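Local coordinates for thiol transferase (Phanerochaete chrysosporium, PDB 4F0B), which binds oxidized glutathione as a dimeric glutathione transferase of the Ure2p class and probably acts on glutathione-linked substrates, at residues P128-A133 against R188-T193; T16-V21 against D180-G185. All coordinates share one frame; numbering follows the deposited sequence.

Contact 1 of 2, residues P128-A133 against R188-T193. With GDS (oxidized glutathione disulfide), chain C.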
loop_
_atom_site.group_PDB
_atom_site.type_symbol
_atom_site.label_atom_id
_atom_site.label_comp_id
_atom_site.label_asym_id
_atom_site.label_seq_id
_atom_site.Cartn_x
_atom_site.Cartn_y
_atom_site.Cartn_z
ATOM N N PRO A 128 -5.640 4.603 3.998
ATOM C CA PRO A 128 -5.029 5.623 4.872
ATOM C C PRO A 128 -5.916 6.876 4.954
ATOM O O PRO A 128 -6.123 7.408 6.059
ATOM C CB PRO A 128 -3.707 5.931 4.173
ATOM C CG PRO A 128 -3.329 4.572 3.535
ATOM C CD PRO A 128 -4.667 4.029 3.049
ATOM N N MET A 129 -6.406 7.387 3.821
ATOM C CA MET A 129 -7.095 8.683 3.850
ATOM C C MET A 129 -8.508 8.594 4.417
ATOM O O MET A 129 -8.909 9.447 5.225
ATOM C CB MET A 129 -7.122 9.292 2.461
ATOM C CG MET A 129 -5.744 9.597 1.917
ATOM S SD MET A 129 -4.813 10.846 2.862
ATOM C CE MET A 129 -3.722 9.843 3.847
ATOM N N GLN A 130 -9.228 7.509 4.084
ATOM C CA GLN A 130 -10.544 7.329 4.673
ATOM C C GLN A 130 -10.397 6.994 6.171
ATOM O O GLN A 130 -11.217 7.433 6.988
ATOM C CB GLN A 130 -11.322 6.256 3.918
ATOM C CG GLN A 130 -12.829 6.253 4.288
ATOM C CD GLN A 130 -13.583 5.165 3.588
ATOM O OE1 GLN A 130 -13.139 4.668 2.551
ATOM N NE2 GLN A 130 -14.709 4.778 4.144
ATOM N N GLY A 131 -9.283 6.347 6.534
ATOM C CA GLY A 131 -9.011 6.079 7.940
ATOM C C GLY A 131 -8.769 7.379 8.704
ATOM O O GLY A 131 -9.176 7.505 9.871
ATOM N N GLN A 132 -8.136 8.368 8.052
ATOM C CA GLN A 132 -7.912 9.661 8.719
ATOM C C GLN A 132 -9.230 10.400 8.805
ATOM O O GLN A 132 -9.481 11.086 9.802
ATOM C CB GLN A 132 -6.876 10.516 7.988
ATOM C CG GLN A 132 -5.472 9.865 7.855
ATOM C CD GLN A 132 -5.090 9.000 9.036
ATOM O OE1 GLN A 132 -4.821 9.494 10.144
ATOM N NE2 GLN A 132 -5.072 7.698 8.811
ATOM N N ALA A 133 -10.056 10.316 7.754
ATOM C CA ALA A 133 -11.379 10.934 7.832
ATOM C C ALA A 133 -12.186 10.369 8.995
ATOM O O ALA A 133 -12.786 11.106 9.761
ATOM C CB ALA A 133 -12.137 10.730 6.520
ATOM N N ARG A 188 -17.850 0.008 2.001
ATOM C CA ARG A 188 -19.135 -0.274 2.629
ATOM C C ARG A 188 -19.405 0.606 3.855
ATOM O O ARG A 188 -20.556 0.714 4.275
ATOM C CB ARG A 188 -19.253 -1.767 2.963
ATOM C CG ARG A 188 -18.397 -2.206 4.146
ATOM C CD ARG A 188 -18.436 -3.722 4.296
ATOM N NE ARG A 188 -19.789 -4.215 4.599
ATOM C CZ ARG A 188 -20.251 -4.396 5.836
ATOM N NH1 ARG A 188 -19.464 -4.171 6.893
ATOM N NH2 ARG A 188 -21.491 -4.843 6.038
ATOM N N ILE A 189 -18.367 1.234 4.410
ATOM C CA ILE A 189 -18.558 2.187 5.494
ATOM C C ILE A 189 -18.324 3.634 5.071
ATOM O O ILE A 189 -18.377 4.517 5.933
ATOM C CB ILE A 189 -17.709 1.853 6.754
ATOM C CG1 ILE A 189 -16.213 2.044 6.459
ATOM C CG2 ILE A 189 -18.103 0.435 7.281
ATOM C CD1 ILE A 189 -15.287 2.059 7.719
ATOM N N ALA A 190 -18.144 3.884 3.774
ATOM C CA ALA A 190 -18.061 5.264 3.300
ATOM C C ALA A 190 -19.232 6.175 3.759
ATOM O O ALA A 190 -18.960 7.335 4.083
ATOM C CB ALA A 190 -17.891 5.301 1.757
ATOM N N PRO A 191 -20.501 5.678 3.776
ATOM C CA PRO A 191 -21.591 6.560 4.237
ATOM C C PRO A 191 -21.382 7.013 5.669
ATOM O O PRO A 191 -21.604 8.193 6.005
ATOM C CB PRO A 191 -22.840 5.681 4.074
ATOM C CG PRO A 191 -22.491 4.782 2.875
ATOM C CD PRO A 191 -21.006 4.435 3.172
ATOM N N ARG A 192 -20.902 6.085 6.502
ATOM C CA ARG A 192 -20.571 6.410 7.876
ATOM C C ARG A 192 -19.460 7.443 7.944
ATOM O O ARG A 192 -19.531 8.373 8.740
ATOM C CB ARG A 192 -20.139 5.163 8.621
ATOM C CG ARG A 192 -19.936 5.468 10.000
ATOM C CD ARG A 192 -19.466 4.291 10.782
ATOM N NE ARG A 192 -19.345 4.767 12.144
ATOM C CZ ARG A 192 -18.746 4.105 13.114
ATOM N NH1 ARG A 192 -18.182 2.920 12.877
ATOM N NH2 ARG A 192 -18.687 4.653 14.303
ATOM N N THR A 193 -18.431 7.273 7.107
ATOM C CA THR A 193 -17.335 8.234 7.077
ATOM C C THR A 193 -17.859 9.616 6.794
ATOM O O THR A 193 -17.388 10.601 7.365
ATOM C CB THR A 193 -16.313 7.856 5.981
ATOM O OG1 THR A 193 -15.808 6.551 6.251
ATOM C CG2 THR A 193 -15.140 8.878 5.925
HETATM N N1 GDS C . -1.921 -1.113 6.465
HETATM C CA1 GDS C . -2.530 -2.063 7.448
HETATM C C1 GDS C . -3.279 -3.161 6.646
HETATM O OE1 GDS C . -3.721 -2.875 5.512
HETATM O OE2 GDS C . -3.382 -4.284 7.176
HETATM C CB1 GDS C . -3.549 -1.310 8.320
HETATM C CG1 GDS C . -4.130 -2.203 9.431
HETATM C CD1 GDS C . -4.870 -1.335 10.440
HETATM O O1 GDS C . -5.015 -0.122 10.357
HETATM N N2 GDS C . -5.330 -2.014 11.543
HETATM C CA2 GDS C . -6.080 -1.360 12.624
HETATM C C2 GDS C . -5.448 -1.710 13.952
HETATM O O2 GDS C . -5.049 -2.877 14.206
HETATM C CB2 GDS C . -7.540 -1.803 12.688
HETATM S SG2 GDS C . -8.461 -1.591 11.163
HETATM N N3 GDS C . -5.376 -0.684 14.821
HETATM C CA3 GDS C . -4.816 -0.913 16.157
HETATM C C3 GDS C . -3.777 0.081 16.524
HETATM O OE3 GDS C . -3.233 -0.086 17.635
HETATM O OE4 GDS C . -3.488 1.000 15.712
HETATM N N4 GDS C . -6.123 2.225 9.096
HETATM C CA4 GDS C . -5.472 2.949 8.017
HETATM C C4 GDS C . -5.140 2.068 6.767
HETATM O OE5 GDS C . -5.787 1.022 6.554
HETATM O OE6 GDS C . -4.221 2.495 6.047
HETATM C C5 GDS C . -7.007 2.854 9.875
HETATM O O5 GDS C . -7.305 4.060 9.710
HETATM C CA5 GDS C . -7.632 2.044 10.998
HETATM N N5 GDS C . -7.781 2.894 12.203
HETATM C CB5 GDS C . -8.984 1.529 10.456
HETATM S SG5 GDS C . -9.716 0.346 11.581
HETATM C CA6 GDS C . -4.870 4.038 15.034
HETATM C C6 GDS C . -4.867 5.531 14.645
HETATM O OE7 GDS C . -4.940 5.828 13.432
HETATM O OE8 GDS C . -4.732 6.358 15.582
HETATM N N6 GDS C . -3.886 3.852 16.098
HETATM C CB6 GDS C . -6.286 3.605 15.531
HETATM C CG6 GDS C . -7.430 3.601 14.474
HETATM C CD6 GDS C . -7.160 2.598 13.390
HETATM O O6 GDS C . -6.436 1.619 13.491
#

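Contact 2 of 2, residues T16-V21 against D180-G185. With GDS (oxidized glutathione disulfide), chain C.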
loop_
_atom_site.group_PDB
_atom_site.type_symbol
_atom_site.label_atom_id
_atom_site.label_comp_id
_atom_site.label_asym_id
_atom_site.label_seq_id
_atom_site.Cartn_x
_atom_site.Cartn_y
_atom_site.Cartn_z
ATOM N N THR A 16 -13.619 -4.580 11.312
ATOM C CA THR A 16 -13.162 -3.255 10.850
ATOM C C THR A 16 -12.963 -3.338 9.331
ATOM O O THR A 16 -12.901 -4.439 8.754
ATOM C CB THR A 16 -11.772 -2.881 11.438
ATOM O OG1 THR A 16 -10.833 -3.896 11.065
ATOM C CG2 THR A 16 -11.762 -2.841 12.959
ATOM N N PRO A 17 -12.838 -2.191 8.650
ATOM C CA PRO A 17 -12.660 -2.200 7.188
ATOM C C PRO A 17 -11.442 -2.971 6.700
ATOM O O PRO A 17 -11.436 -3.470 5.559
ATOM C CB PRO A 17 -12.533 -0.688 6.827
ATOM C CG PRO A 17 -12.204 -0.012 8.166
ATOM C CD PRO A 17 -12.957 -0.813 9.188
ATOM N N ASN A 18 -10.400 -3.087 7.539
ATOM C CA ASN A 18 -9.277 -3.935 7.215
ATOM C C ASN A 18 -9.467 -5.394 7.669
ATOM O O ASN A 18 -9.130 -6.334 6.928
ATOM C CB ASN A 18 -7.991 -3.345 7.830
ATOM C CG ASN A 18 -7.586 -2.054 7.133
ATOM O OD1 ASN A 18 -7.678 -1.958 5.901
ATOM N ND2 ASN A 18 -7.180 -1.062 7.910
ATOM N N GLY A 19 -9.978 -5.577 8.883
ATOM C CA GLY A 19 -10.180 -6.925 9.428
ATOM C C GLY A 19 -11.101 -7.810 8.615
ATOM O O GLY A 19 -10.899 -9.036 8.561
ATOM N N TRP A 20 -12.097 -7.212 7.952
ATOM C CA TRP A 20 -13.078 -8.047 7.255
ATOM C C TRP A 20 -12.481 -8.702 6.026
ATOM O O TRP A 20 -12.949 -9.761 5.614
ATOM C CB TRP A 20 -14.257 -7.199 6.764
ATOM C CG TRP A 20 -15.107 -6.646 7.874
ATOM C CD1 TRP A 20 -15.513 -7.291 9.009
ATOM C CD2 TRP A 20 -15.682 -5.328 7.930
ATOM N NE1 TRP A 20 -16.285 -6.438 9.790
ATOM C CE2 TRP A 20 -16.406 -5.237 9.130
ATOM C CE3 TRP A 20 -15.641 -4.212 7.069
ATOM C CZ2 TRP A 20 -17.062 -4.064 9.528
ATOM C CZ3 TRP A 20 -16.296 -3.031 7.461
ATOM C CH2 TRP A 20 -17.002 -2.974 8.676
ATOM N N VAL A 21 -11.487 -8.067 5.405
ATOM C CA VAL A 21 -11.196 -8.435 4.023
ATOM C C VAL A 21 -10.532 -9.815 3.831
ATOM O O VAL A 21 -10.921 -10.550 2.907
ATOM C CB VAL A 21 -10.557 -7.302 3.178
ATOM C CG1 VAL A 21 -11.420 -6.064 3.231
ATOM C CG2 VAL A 21 -9.125 -6.977 3.586
ATOM N N ASP A 180 -11.244 -5.810 -5.668
ATOM C CA ASP A 180 -12.547 -5.394 -5.172
ATOM C C ASP A 180 -12.685 -5.643 -3.686
ATOM O O ASP A 180 -13.177 -4.785 -2.976
ATOM C CB ASP A 180 -13.656 -6.152 -5.893
ATOM C CG ASP A 180 -13.561 -6.011 -7.394
ATOM O OD1 ASP A 180 -13.971 -4.962 -7.952
ATOM O OD2 ASP A 180 -13.030 -6.968 -8.003
ATOM N N ILE A 181 -12.267 -6.826 -3.246
ATOM C CA ILE A 181 -12.405 -7.197 -1.845
ATOM C C ILE A 181 -11.684 -6.202 -0.930
ATOM O O ILE A 181 -12.245 -5.747 0.074
ATOM C CB ILE A 181 -11.965 -8.665 -1.615
ATOM C CG1 ILE A 181 -12.938 -9.636 -2.312
ATOM C CG2 ILE A 181 -11.863 -8.987 -0.109
ATOM C CD1 ILE A 181 -12.386 -11.072 -2.449
ATOM N N LYS A 182 -10.456 -5.845 -1.287
ATOM C CA LYS A 182 -9.687 -4.900 -0.487
ATOM C C LYS A 182 -10.399 -3.572 -0.308
ATOM O O LYS A 182 -10.528 -3.052 0.826
ATOM C CB LYS A 182 -8.314 -4.664 -1.114
ATOM C CG LYS A 182 -7.550 -3.476 -0.485
ATOM C CD LYS A 182 -7.191 -3.683 0.982
ATOM C CE LYS A 182 -6.737 -2.335 1.603
ATOM N NZ LYS A 182 -6.686 -2.414 3.093
ATOM N N ILE A 183 -10.891 -3.010 -1.411
ATOM C CA ILE A 183 -11.520 -1.705 -1.316
ATOM C C ILE A 183 -12.908 -1.772 -0.688
ATOM O O ILE A 183 -13.300 -0.842 0.035
ATOM C CB ILE A 183 -11.586 -1.024 -2.689
ATOM C CG1 ILE A 183 -10.150 -0.836 -3.198
ATOM C CG2 ILE A 183 -12.306 0.336 -2.570
ATOM C CD1 ILE A 183 -10.007 -0.225 -4.609
ATOM N N PHE A 184 -13.622 -2.875 -0.950
ATOM C CA PHE A 184 -14.970 -3.048 -0.437
ATOM C C PHE A 184 -15.060 -2.895 1.084
ATOM O O PHE A 184 -16.018 -2.331 1.604
ATOM C CB PHE A 184 -15.540 -4.400 -0.891
ATOM C CG PHE A 184 -16.828 -4.755 -0.216
ATOM C CD1 PHE A 184 -18.021 -4.195 -0.660
ATOM C CD2 PHE A 184 -16.854 -5.657 0.854
ATOM C CE1 PHE A 184 -19.227 -4.506 -0.026
ATOM C CE2 PHE A 184 -18.041 -5.964 1.482
ATOM C CZ PHE A 184 -19.216 -5.409 1.054
ATOM N N GLY A 185 -14.061 -3.378 1.814
ATOM C CA GLY A 185 -14.117 -3.246 3.266
ATOM C C GLY A 185 -14.242 -1.796 3.734
ATOM O O GLY A 185 -14.935 -1.531 4.744
HETATM N N1 GDS C . -1.921 -1.113 6.465
HETATM C CA1 GDS C . -2.530 -2.063 7.448
HETATM C C1 GDS C . -3.279 -3.161 6.646
HETATM O OE1 GDS C . -3.721 -2.875 5.512
HETATM O OE2 GDS C . -3.382 -4.284 7.176
HETATM C CB1 GDS C . -3.549 -1.310 8.320
HETATM C CG1 GDS C . -4.130 -2.203 9.431
HETATM C CD1 GDS C . -4.870 -1.335 10.440
HETATM O O1 GDS C . -5.015 -0.122 10.357
HETATM N N2 GDS C . -5.330 -2.014 11.543
HETATM C CA2 GDS C . -6.080 -1.360 12.624
HETATM C C2 GDS C . -5.448 -1.710 13.952
HETATM O O2 GDS C . -5.049 -2.877 14.206
HETATM C CB2 GDS C . -7.540 -1.803 12.688
HETATM S SG2 GDS C . -8.461 -1.591 11.163
HETATM N N3 GDS C . -5.376 -0.684 14.821
HETATM C CA3 GDS C . -4.816 -0.913 16.157
HETATM C C3 GDS C . -3.777 0.081 16.524
HETATM O OE3 GDS C . -3.233 -0.086 17.635
HETATM O OE4 GDS C . -3.488 1.000 15.712
HETATM N N4 GDS C . -6.123 2.225 9.096
HETATM C CA4 GDS C . -5.472 2.949 8.017
HETATM C C4 GDS C . -5.140 2.068 6.767
HETATM O OE5 GDS C . -5.787 1.022 6.554
HETATM O OE6 GDS C . -4.221 2.495 6.047
HETATM C C5 GDS C . -7.007 2.854 9.875
HETATM O O5 GDS C . -7.305 4.060 9.710
HETATM C CA5 GDS C . -7.632 2.044 10.998
HETATM N N5 GDS C . -7.781 2.894 12.203
HETATM C CB5 GDS C . -8.984 1.529 10.456
HETATM S SG5 GDS C . -9.716 0.346 11.581
HETATM C CA6 GDS C . -4.870 4.038 15.034
HETATM C C6 GDS C . -4.867 5.531 14.645
HETATM O OE7 GDS C . -4.940 5.828 13.432
HETATM O OE8 GDS C . -4.732 6.358 15.582
HETATM N N6 GDS C . -3.886 3.852 16.098
HETATM C CB6 GDS C . -6.286 3.605 15.531
HETATM C CG6 GDS C . -7.430 3.601 14.474
HETATM C CD6 GDS C . -7.160 2.598 13.390
HETATM O O6 GDS C . -6.436 1.619 13.491
HETATM O O HOH W 1 -9.464 -3.154 3.419
#

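Contact 1 of 2, residues P128-A133 against R188-T193
The amide end of Q130 reaches across from helix 109-139 to T193, and the hydrogen bond of this pair is the one polar link between the two segments. With CG anti to the backbone N (chi1 -167°) and the chain extended beyond it, Q130 carries its NE2 to 3.0 Å from T193 OG1. The hydrogen bond is fairly straight, 161° at the hydrogen, and the hydroxyl oxygen lies close to the amide plane. NE2 also donates to W186 O, while OE1 bonds to Y159 OH, so both ends of the buried amide are held and its rotation is fixed. A190 packs beside the same nitrogen, its CA 3.5 Å from Q130 NE2. The methyl of T193 meets A133 CB with CG2 at 3.6 Å, and T193 OG1 is also hydrogen-bonded to N134 OD1. A leucine in place of Q130 would probably leave T193 OG1 and W186 O without this donor and Y159 without its amide partner. On the ligand side of helix 109-139, G131 CA approaches GDS O5 to 3.2 Å. M129 packs on helix 145-166, Q132 bonds to Y151 and R150 of the second subunit, and the short helix 190-193, which follows helix 178-187 after two residues, packs on helix 109-139 through T193.

Contact 2 of 2, residues T16-V21 against D180-G185
P17 and G185 bring the two backbones close, with their CA atoms 4.3 Å apart, and the packing here is tight. G185 CA makes a CH...O contact with P17 O at 3.5 Å, and P17 CB lies 3.3 Å from G185 O. A side chain at G185 would point into P17 O and V21 CG1, so the absence of CB is what lets the segments come together. The W20 ring turns an edge to the same carbonyl, CZ3 standing 3.4 Å from G185 O, which lies near the ring plane and has no hydrogen-bond partner in the model; T16 O sits above one face of the indole.

The apolar pair is V21 CB on I181 CG2; the methyl V21 CG1, anti to the carbonyl carbon (chi1 -54°), lies against the helix backbone, 3.3 Å from I181 O.

A water links the segments: it lies in hydrogen-bonding reach of P17 O and K182 O, which probably compete with other acceptors for its protons, and it accepts from K182 NZ at 2.9 Å. The lysine chain leaves helix 178-187 pointing away, and its bend at chi2 (64°) brings NZ back beside N18, where T84 OG1 is a further partner. N18 OD1 accepts a hydrogen bond from W186 NE1, and its ND2 donates to GDS OE5 at 2.8 Å.

T16 closes its own turn by an ST motif, OG1 accepting from G19 N, and that hydroxyl lies 3.3 Å from GDS SG2. The loop ahead of helix 20-33, one wall of the glutathione site of the thioredoxin-like domain, thus rests on a helix of the all-helical C-terminal domain, the interdomain arrangement of the glutathione transferase fold.

The centres of contacts 1 and 2 lie 12 Å apart, contact 2 about 2 Å from the centre of the chain in space, contact 1 about 12 Å from it. Their segments alternate along the sequence: 16-21, 128-133, 180-185, 188-193. Helix 178-187 is followed, after R188 and the N-cap residue I189, by the short helix 190-193; the contacts touch where R188 lies in cation-pi contact with W20 and I189 CD1 packs 3.7 Å from P17 CG. Contact 1 stays within the C-terminal domain, whereas contact 2 ties it to the thioredoxin-like one. P128 and G131 in contact 1 and T16, N18 and K182 in contact 2 all line the glutathione disulfide pocket.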